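Local coordinates for putative uncharacterized protein (PDB 5BYP) that is of unknown function but has a lipocalin-like domain of the calycin clan, a curled antiparallel beta fold that in relatives often encloses a ligand pocket, at residues A[30-35]-A[91-96]; A[65-70]-A[98-103]. All blocks are in the same frame, centred on the assembly; numbering follows the deposited sequence.

Contact 1. Residues A[30-35]-A[91-96]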
ATOM      1  N   ILE A  30      -2.086  -9.458   3.230  1.00 82.77           N
ATOM      2  CA  ILE A  30      -2.130  -8.116   2.633  1.00 79.78           C
ATOM      3  C   ILE A  30      -2.464  -8.120   1.117  1.00 85.69           C
ATOM      4  O   ILE A  30      -1.897  -8.892   0.336  1.00 87.14           O
ATOM      5  CB  ILE A  30      -0.780  -7.391   2.912  1.00 81.04           C
ATOM      6  CG1 ILE A  30      -0.593  -7.168   4.446  1.00 79.52           C
ATOM      7  CG2 ILE A  30      -0.634  -6.077   2.102  1.00 80.93           C
ATOM      8  CD1 ILE A  30       0.672  -6.398   4.901  1.00 81.38           C
ATOM      9  N   PHE A  31      -3.380  -7.199   0.720  1.00 81.03           N
ATOM     10  CA  PHE A  31      -3.810  -6.978  -0.662  1.00 80.88           C
ATOM     11  C   PHE A  31      -3.884  -5.477  -0.956  1.00 84.19           C
ATOM     12  O   PHE A  31      -4.282  -4.700  -0.083  1.00 83.63           O
ATOM     13  CB  PHE A  31      -5.177  -7.632  -0.918  1.00 84.07           C
ATOM     14  CG  PHE A  31      -5.211  -9.129  -0.734  1.00 89.21           C
ATOM     15  CD1 PHE A  31      -5.374  -9.690   0.529  1.00 93.11           C
ATOM     16  CD2 PHE A  31      -5.142  -9.983  -1.831  1.00 94.40           C
ATOM     17  CE1 PHE A  31      -5.405 -11.074   0.698  1.00 96.21           C
ATOM     18  CE2 PHE A  31      -5.223 -11.365  -1.663  1.00 99.10           C
ATOM     19  CZ  PHE A  31      -5.332 -11.900  -0.398  1.00 97.22           C
ATOM     20  N   TYR A  32      -3.483  -5.068  -2.182  1.00 80.45           N
ATOM     21  CA  TYR A  32      -3.594  -3.685  -2.693  1.00 78.37           C
ATOM     22  C   TYR A  32      -4.522  -3.695  -3.876  1.00 83.52           C
ATOM     23  O   TYR A  32      -4.443  -4.601  -4.687  1.00 85.03           O
ATOM     24  CB  TYR A  32      -2.217  -3.117  -3.103  1.00 78.03           C
ATOM     25  CG  TYR A  32      -1.345  -2.554  -1.987  1.00 74.68           C
ATOM     26  CD1 TYR A  32      -1.378  -3.099  -0.703  1.00 73.64           C
ATOM     27  CD2 TYR A  32      -0.370  -1.591  -2.257  1.00 74.43           C
ATOM     28  CE1 TYR A  32      -0.502  -2.665   0.289  1.00 69.61           C
ATOM     29  CE2 TYR A  32       0.472  -1.114  -1.259  1.00 72.95           C
ATOM     30  CZ  TYR A  32       0.423  -1.672   0.004  1.00 73.76           C
ATOM     31  OH  TYR A  32       1.301  -1.238   0.962  1.00 72.78           O
ATOM     32  N   GLY A  33      -5.423  -2.731  -3.947  1.00 81.73           N
ATOM     33  CA  GLY A  33      -6.395  -2.614  -5.039  1.00 83.67           C
ATOM     34  C   GLY A  33      -6.261  -1.298  -5.767  1.00 86.63           C
ATOM     35  O   GLY A  33      -6.043  -0.262  -5.137  1.00 83.84           O
ATOM     36  N   PHE A  34      -6.347  -1.334  -7.094  1.00 86.04           N
ATOM     37  CA  PHE A  34      -6.191  -0.145  -7.920  1.00 86.65           C
ATOM     38  C   PHE A  34      -7.360  -0.031  -8.881  1.00 95.36           C
ATOM     39  O   PHE A  34      -7.699  -1.011  -9.528  1.00 96.89           O
ATOM     40  CB  PHE A  34      -4.856  -0.208  -8.688  1.00 88.54           C
ATOM     41  CG  PHE A  34      -3.626  -0.359  -7.817  1.00 87.26           C
ATOM     42  CD1 PHE A  34      -3.150  -1.617  -7.469  1.00 88.56           C
ATOM     43  CD2 PHE A  34      -2.924   0.759  -7.371  1.00 88.14           C
ATOM     44  CE1 PHE A  34      -2.020  -1.754  -6.656  1.00 87.41           C
ATOM     45  CE2 PHE A  34      -1.775   0.619  -6.579  1.00 89.42           C
ATOM     46  CZ  PHE A  34      -1.330  -0.636  -6.233  1.00 86.34           C
ATOM     47  N   GLN A  35      -8.019   1.126  -8.925  1.00 94.71           N
ATOM     48  CA  GLN A  35      -9.164   1.343  -9.824  1.00 98.78           C
ATOM     49  C   GLN A  35      -9.262   2.789 -10.249  1.00103.48           C
ATOM     50  O   GLN A  35      -9.707   3.613  -9.453  1.00102.93           O
ATOM     51  CB  GLN A  35     -10.521   0.942  -9.165  1.00100.78           C
ATOM     52  CG  GLN A  35     -10.632  -0.453  -8.526  1.00122.86           C
ATOM     53  CD  GLN A  35     -10.770  -1.571  -9.534  1.00144.70           C
ATOM     54  OE1 GLN A  35     -11.472  -1.460 -10.560  1.00139.19           O
ATOM     55  NE2 GLN A  35     -10.154  -2.709  -9.219  1.00136.96           N
ATOM     56  N   ASN A  91       0.992  -0.896  11.660  1.00 76.30           N
ATOM     57  CA  ASN A  91       1.395  -2.250  11.334  1.00 77.67           C
ATOM     58  C   ASN A  91       1.272  -2.546   9.849  1.00 81.12           C
ATOM     59  O   ASN A  91       2.054  -3.332   9.314  1.00 83.28           O
ATOM     60  CB  ASN A  91       0.577  -3.274  12.129  1.00 85.79           C
ATOM     61  CG  ASN A  91       0.647  -3.142  13.635  1.00109.24           C
ATOM     62  OD1 ASN A  91       1.417  -2.338  14.198  1.00100.82           O
ATOM     63  ND2 ASN A  91      -0.231  -3.871  14.319  1.00103.13           N
ATOM     64  N   PHE A  92       0.271  -1.991   9.196  1.00 74.90           N
ATOM     65  CA  PHE A  92       0.031  -2.306   7.813  1.00 72.69           C
ATOM     66  C   PHE A  92       0.847  -1.409   6.897  1.00 77.34           C
ATOM     67  O   PHE A  92       1.595  -1.907   6.070  1.00 78.42           O
ATOM     68  CB  PHE A  92      -1.443  -2.175   7.541  1.00 73.68           C
ATOM     69  CG  PHE A  92      -1.900  -2.750   6.240  1.00 75.24           C
ATOM     70  CD1 PHE A  92      -1.946  -1.969   5.101  1.00 76.55           C
ATOM     71  CD2 PHE A  92      -2.375  -4.054   6.167  1.00 78.33           C
ATOM     72  CE1 PHE A  92      -2.422  -2.490   3.902  1.00 78.98           C
ATOM     73  CE2 PHE A  92      -2.863  -4.568   4.970  1.00 81.15           C
ATOM     74  CZ  PHE A  92      -2.877  -3.787   3.846  1.00 78.99           C
ATOM     75  N   PHE A  93       0.739  -0.101   7.039  1.00 74.47           N
ATOM     76  CA  PHE A  93       1.496   0.746   6.147  1.00 74.57           C
ATOM     77  C   PHE A  93       2.825   1.156   6.740  1.00 81.46           C
ATOM     78  O   PHE A  93       3.860   0.838   6.155  1.00 84.22           O
ATOM     79  CB  PHE A  93       0.688   1.976   5.749  1.00 74.61           C
ATOM     80  CG  PHE A  93      -0.557   1.629   4.986  1.00 73.55           C
ATOM     81  CD1 PHE A  93      -0.485   1.188   3.668  1.00 74.96           C
ATOM     82  CD2 PHE A  93      -1.803   1.680   5.601  1.00 73.42           C
ATOM     83  CE1 PHE A  93      -1.646   0.894   2.945  1.00 74.93           C
ATOM     84  CE2 PHE A  93      -2.960   1.375   4.884  1.00 75.83           C
ATOM     85  CZ  PHE A  93      -2.877   1.016   3.547  1.00 73.23           C
ATOM     86  N   GLY A  94       2.790   1.881   7.862  1.00 77.29           N
ATOM     87  CA  GLY A  94       3.983   2.410   8.510  1.00 76.98           C
ATOM     88  C   GLY A  94       4.555   3.575   7.731  1.00 79.43           C
ATOM     89  O   GLY A  94       5.733   3.893   7.862  1.00 80.04           O
ATOM     90  N   TRP A  95       3.715   4.231   6.928  1.00 75.33           N
ATOM     91  CA  TRP A  95       4.105   5.341   6.050  1.00 76.35           C
ATOM     92  C   TRP A  95       4.291   6.670   6.796  1.00 82.01           C
ATOM     93  O   TRP A  95       4.567   7.697   6.153  1.00 84.58           O
ATOM     94  CB  TRP A  95       3.064   5.539   4.938  1.00 73.83           C
ATOM     95  CG  TRP A  95       2.885   4.361   4.028  1.00 74.98           C
ATOM     96  CD1 TRP A  95       3.660   3.238   3.964  1.00 78.86           C
ATOM     97  CD2 TRP A  95       1.933   4.252   2.966  1.00 74.32           C
ATOM     98  NE1 TRP A  95       3.207   2.408   2.966  1.00 78.37           N
ATOM     99  CE2 TRP A  95       2.140   3.000   2.345  1.00 78.43           C
ATOM    100  CE3 TRP A  95       0.864   5.060   2.528  1.00 74.63           C
ATOM    101  CZ2 TRP A  95       1.332   2.541   1.312  1.00 77.63           C
ATOM    102  CZ3 TRP A  95       0.051   4.593   1.515  1.00 76.29           C
ATOM    103  CH2 TRP A  95       0.293   3.355   0.909  1.00 77.56           C
ATOM    104  N   GLY A  96       4.121   6.651   8.117  1.00 76.47           N
ATOM    105  CA  GLY A  96       4.308   7.829   8.950  1.00 76.66           C
ATOM    106  C   GLY A  96       3.117   8.752   8.972  1.00 80.39           C
ATOM    107  O   GLY A  96       2.086   8.463   8.355  1.00 78.92           O
TER
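I30 and F92 make the closest apolar contact between strand 30-35 and the end of helix 87-92 with the turn after it. The isoleucine meets the CE2-CZ end of the phenyl ring obliquely with both branches: I30 CG1 lies 3.5 Å from F92 CE2, and I30 CG2 reaches F92 CZ at 3.6 Å. F92 comes to this place because its CG stands anti to the backbone N (chi1 -167°), which carries the ring across to the strand. The carbonyl O of F31 faces the ring edge near its plane, 4.3 Å from F92 CZ.

Aromatic contacts gather round Y32. Its CE1 approaches F92 CE1 obliquely at 4.1 Å, and the phenol and the rings of 92-95 point past one another from opposite sides. Those rings are nested: F92 CD1 sits over the centre of the F93 ring, 3.3 Å above its plane, while F93 CD1 lies over the rim of the W95 indole. F39 meets the Y32 ring edge-to-face, and F53 does the same to F93.

The one polar side-chain atom that touches across the contact is Y32 OH, 3.8 Å from W95 CZ2 and 4.0 Å from F93 CD1. G94, with positive phi, turns the chain after the helix. No hydrogen bond joins the two segments, so their buried contact rests on apolar and aromatic packing inside the curled sheet, shape rather than polar pairing setting the fit.

Contact 2. Residues A[65-70]-A[98-103]; sequences SITLWP and TGERTF
S65 meets T102 in an antiparallel non-hydrogen-bonded pair, with S65 OG and T102 OG1 hydrogen-bonded at 2.9 Å. On the same face E100 bends at chi2 (-78°), and E100 OE2 stands 3.3 Å from S65 CB and 2.9 Å from T102 OG1, the latter a weak bond whose proton is not settled. I66 forms the hydrogen-bonded pair with R101, I66 N to R101 O and R101 N to I66 O each 3.0 Å. Its side chain takes the other face, with I66 CD1 3.7 Å from F103 CE1, and R101 CG rests over the rim of that ring. T67 joins E100 in a second non-hydrogen-bonded pair, T67 OG1 touching E100 CG at 3.3 Å. With an alanine at E100, the S65-T102 hydroxyl pair, left without the carboxylate as a possible acceptor, would probably be freer to turn. At L68 the backbone N donates to G99 O in a nearly straight bond of 2.9 Å; G99 has positive phi. Strand 63-68 lies between 51-60 and 100-108; I66 and L68 pack on F39, R101 leads away to a hydrogen bond between NH1 and Y122 OH, and P70 O is hydrogen-bonded to H80 ND1 of helix 77-84.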
ATOM      1  N   SER A  65       2.434   7.361  -6.532  1.00 90.83           N
ATOM      2  CA  SER A  65       2.294   8.056  -5.263  1.00 86.75           C
ATOM      3  C   SER A  65       0.991   7.694  -4.629  1.00 88.29           C
ATOM      4  O   SER A  65      -0.065   8.165  -5.066  1.00 89.59           O
ATOM      5  CB  SER A  65       2.400   9.561  -5.455  1.00 90.13           C
ATOM      6  OG  SER A  65       3.750   9.952  -5.636  1.00 99.07           O
ATOM      7  N   ILE A  66       1.041   6.828  -3.609  1.00 80.92           N
ATOM      8  CA  ILE A  66      -0.174   6.407  -2.928  1.00 77.09           C
ATOM      9  C   ILE A  66      -0.430   7.310  -1.715  1.00 77.56           C
ATOM     10  O   ILE A  66       0.428   7.444  -0.832  1.00 77.58           O
ATOM     11  CB  ILE A  66      -0.158   4.914  -2.529  1.00 78.77           C
ATOM     12  CG1 ILE A  66       0.371   3.994  -3.686  1.00 80.04           C
ATOM     13  CG2 ILE A  66      -1.554   4.508  -2.065  1.00 78.31           C
ATOM     14  CD1 ILE A  66       0.469   2.508  -3.345  1.00 87.50           C
ATOM     15  N   THR A  67      -1.614   7.935  -1.691  1.00 71.34           N
ATOM     16  CA  THR A  67      -2.068   8.813  -0.608  1.00 68.63           C
ATOM     17  C   THR A  67      -3.327   8.221  -0.003  1.00 71.89           C
ATOM     18  O   THR A  67      -4.244   7.857  -0.740  1.00 72.14           O
ATOM     19  CB  THR A  67      -2.296  10.239  -1.121  1.00 76.13           C
ATOM     20  OG1 THR A  67      -1.163  10.664  -1.881  1.00 88.37           O
ATOM     21  CG2 THR A  67      -2.574  11.228  -0.008  1.00 66.47           C
ATOM     22  N   LEU A  68      -3.363   8.081   1.333  1.00 68.80           N
ATOM     23  CA  LEU A  68      -4.533   7.535   2.024  1.00 67.76           C
ATOM     24  C   LEU A  68      -5.545   8.621   2.373  1.00 77.00           C
ATOM     25  O   LEU A  68      -5.166   9.698   2.850  1.00 77.45           O
ATOM     26  CB  LEU A  68      -4.146   6.797   3.299  1.00 64.85           C
ATOM     27  CG  LEU A  68      -3.347   5.531   3.159  1.00 67.48           C
ATOM     28  CD1 LEU A  68      -3.398   4.759   4.429  1.00 65.59           C
ATOM     29  CD2 LEU A  68      -3.863   4.664   2.012  1.00 70.26           C
ATOM     30  N   TRP A  69      -6.839   8.279   2.250  1.00 74.53           N
ATOM     31  CA  TRP A  69      -7.931   9.168   2.570  1.00 74.94           C
ATOM     32  C   TRP A  69      -8.490   8.895   3.981  1.00 74.80           C
ATOM     33  O   TRP A  69      -8.698   7.738   4.345  1.00 71.48           O
ATOM     34  CB  TRP A  69      -9.032   9.037   1.529  1.00 76.44           C
ATOM     35  CG  TRP A  69      -9.932  10.224   1.533  1.00 78.86           C
ATOM     36  CD1 TRP A  69     -11.115  10.338   2.194  1.00 82.77           C
ATOM     37  CD2 TRP A  69      -9.604  11.549   1.061  1.00 79.04           C
ATOM     38  NE1 TRP A  69     -11.612  11.613   2.054  1.00 83.96           N
ATOM     39  CE2 TRP A  69     -10.692  12.383   1.385  1.00 84.79           C
ATOM     40  CE3 TRP A  69      -8.499  12.102   0.371  1.00 79.92           C
ATOM     41  CZ2 TRP A  69     -10.734  13.726   1.022  1.00 85.41           C
ATOM     42  CZ3 TRP A  69      -8.545  13.430   0.004  1.00 83.39           C
ATOM     43  CH2 TRP A  69      -9.663  14.224   0.305  1.00 85.45           C
ATOM     44  N   PRO A  70      -8.712   9.928   4.829  1.00 72.18           N
ATOM     45  CA  PRO A  70      -8.559  11.375   4.590  1.00 70.86           C
ATOM     46  C   PRO A  70      -7.111  11.816   4.618  1.00 70.66           C
ATOM     47  O   PRO A  70      -6.318  11.307   5.409  1.00 69.76           O
ATOM     48  CB  PRO A  70      -9.340  11.991   5.754  1.00 72.36           C
ATOM     49  CG  PRO A  70      -9.199  10.999   6.861  1.00 75.54           C
ATOM     50  CD  PRO A  70      -9.225   9.665   6.192  1.00 71.86           C
ATOM     51  N   THR A  98       2.318  11.424   7.452  1.00 80.22           N
ATOM     52  CA  THR A  98       1.820  11.997   6.203  1.00 80.76           C
ATOM     53  C   THR A  98       0.693  11.118   5.557  1.00 81.67           C
ATOM     54  O   THR A  98      -0.189  11.670   4.889  1.00 79.39           O
ATOM     55  CB  THR A  98       2.985  12.262   5.234  1.00 95.65           C
ATOM     56  OG1 THR A  98       2.550  13.158   4.220  1.00101.31           O
ATOM     57  CG2 THR A  98       3.551  10.988   4.601  1.00 98.53           C
ATOM     58  N   GLY A  99       0.752   9.788   5.763  1.00 76.16           N
ATOM     59  CA  GLY A  99      -0.210   8.851   5.184  1.00 73.93           C
ATOM     60  C   GLY A  99      -0.086   8.780   3.679  1.00 77.01           C
ATOM     61  O   GLY A  99      -1.083   8.638   2.965  1.00 75.97           O
ATOM     62  N   GLU A 100       1.150   8.937   3.201  1.00 75.09           N
ATOM     63  CA  GLU A 100       1.534   8.952   1.799  1.00 76.16           C
ATOM     64  C   GLU A 100       2.889   8.301   1.638  1.00 79.18           C
ATOM     65  O   GLU A 100       3.773   8.555   2.448  1.00 79.86           O
ATOM     66  CB  GLU A 100       1.582  10.413   1.284  1.00 79.30           C
ATOM     67  CG  GLU A 100       1.681  10.559  -0.247  1.00 92.83           C
ATOM     68  CD  GLU A 100       3.006  10.345  -0.994  1.00118.41           C
ATOM     69  OE1 GLU A 100       4.079  10.254  -0.349  1.00 93.09           O
ATOM     70  OE2 GLU A 100       2.965  10.321  -2.246  1.00121.70           O
ATOM     71  N   ARG A 101       3.073   7.498   0.570  1.00 75.32           N
ATOM     72  CA  ARG A 101       4.352   6.874   0.179  1.00 76.18           C
ATOM     73  C   ARG A 101       4.453   6.782  -1.365  1.00 82.95           C
ATOM     74  O   ARG A 101       3.515   6.331  -2.032  1.00 81.67           O
ATOM     75  CB  ARG A 101       4.568   5.482   0.824  1.00 71.87           C
ATOM     76  CG  ARG A 101       5.888   4.756   0.342  1.00 73.47           C
ATOM     77  CD  ARG A 101       6.420   3.713   1.321  1.00 70.64           C
ATOM     78  NE  ARG A 101       6.754   4.351   2.598  1.00 84.07           N
ATOM     79  CZ  ARG A 101       7.050   3.709   3.719  1.00 86.75           C
ATOM     80  NH1 ARG A 101       7.073   2.382   3.746  1.00 71.03           N
ATOM     81  NH2 ARG A 101       7.313   4.386   4.827  1.00 67.48           N
ATOM     82  N   THR A 102       5.604   7.228  -1.907  1.00 83.29           N
ATOM     83  CA  THR A 102       5.948   7.220  -3.330  1.00 86.07           C
ATOM     84  C   THR A 102       6.933   6.074  -3.584  1.00 92.22           C
ATOM     85  O   THR A 102       7.978   5.986  -2.923  1.00 91.87           O
ATOM     86  CB  THR A 102       6.504   8.589  -3.761  1.00 98.09           C
ATOM     87  OG1 THR A 102       5.566   9.594  -3.385  1.00100.72           O
ATOM     88  CG2 THR A 102       6.751   8.674  -5.263  1.00102.95           C
ATOM     89  N   PHE A 103       6.550   5.161  -4.487  1.00 90.08           N
ATOM     90  CA  PHE A 103       7.336   3.971  -4.839  1.00 91.00           C
ATOM     91  C   PHE A 103       7.877   4.052  -6.223  1.00 96.49           C
ATOM     92  O   PHE A 103       7.201   4.566  -7.114  1.00 97.03           O
ATOM     93  CB  PHE A 103       6.470   2.702  -4.770  1.00 90.81           C
ATOM     94  CG  PHE A 103       5.810   2.408  -3.457  1.00 89.65           C
ATOM     95  CD1 PHE A 103       4.555   2.938  -3.154  1.00 91.29           C
ATOM     96  CD2 PHE A 103       6.382   1.508  -2.564  1.00 90.52           C
ATOM     97  CE1 PHE A 103       3.920   2.622  -1.954  1.00 89.71           C
ATOM     98  CE2 PHE A 103       5.736   1.178  -1.374  1.00 90.90           C
ATOM     99  CZ  PHE A 103       4.516   1.738  -1.073  1.00 87.44           C
TER

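In the fold
From the N terminus, the chain runs through strand 30-35, then by strands 38-43 and 51-60 to strand 63-68, the first side of contact 2. Helices 77-84 and 87-92 follow, and residues 91-96 return to strand 30-35, closing the loop of contact 1 over 55 intervening residues. Strand 100-108 then pairs back with 63-68, so contact 2 closes a shorter loop that holds both helices. The segments alternate, and the two loops cross rather than nest. Contact 2 continues the sheet past the helical excursion, while contact 1 packs the end of that excursion inside it. They touch where F93 meets L68 and W95 meets I66 and R101.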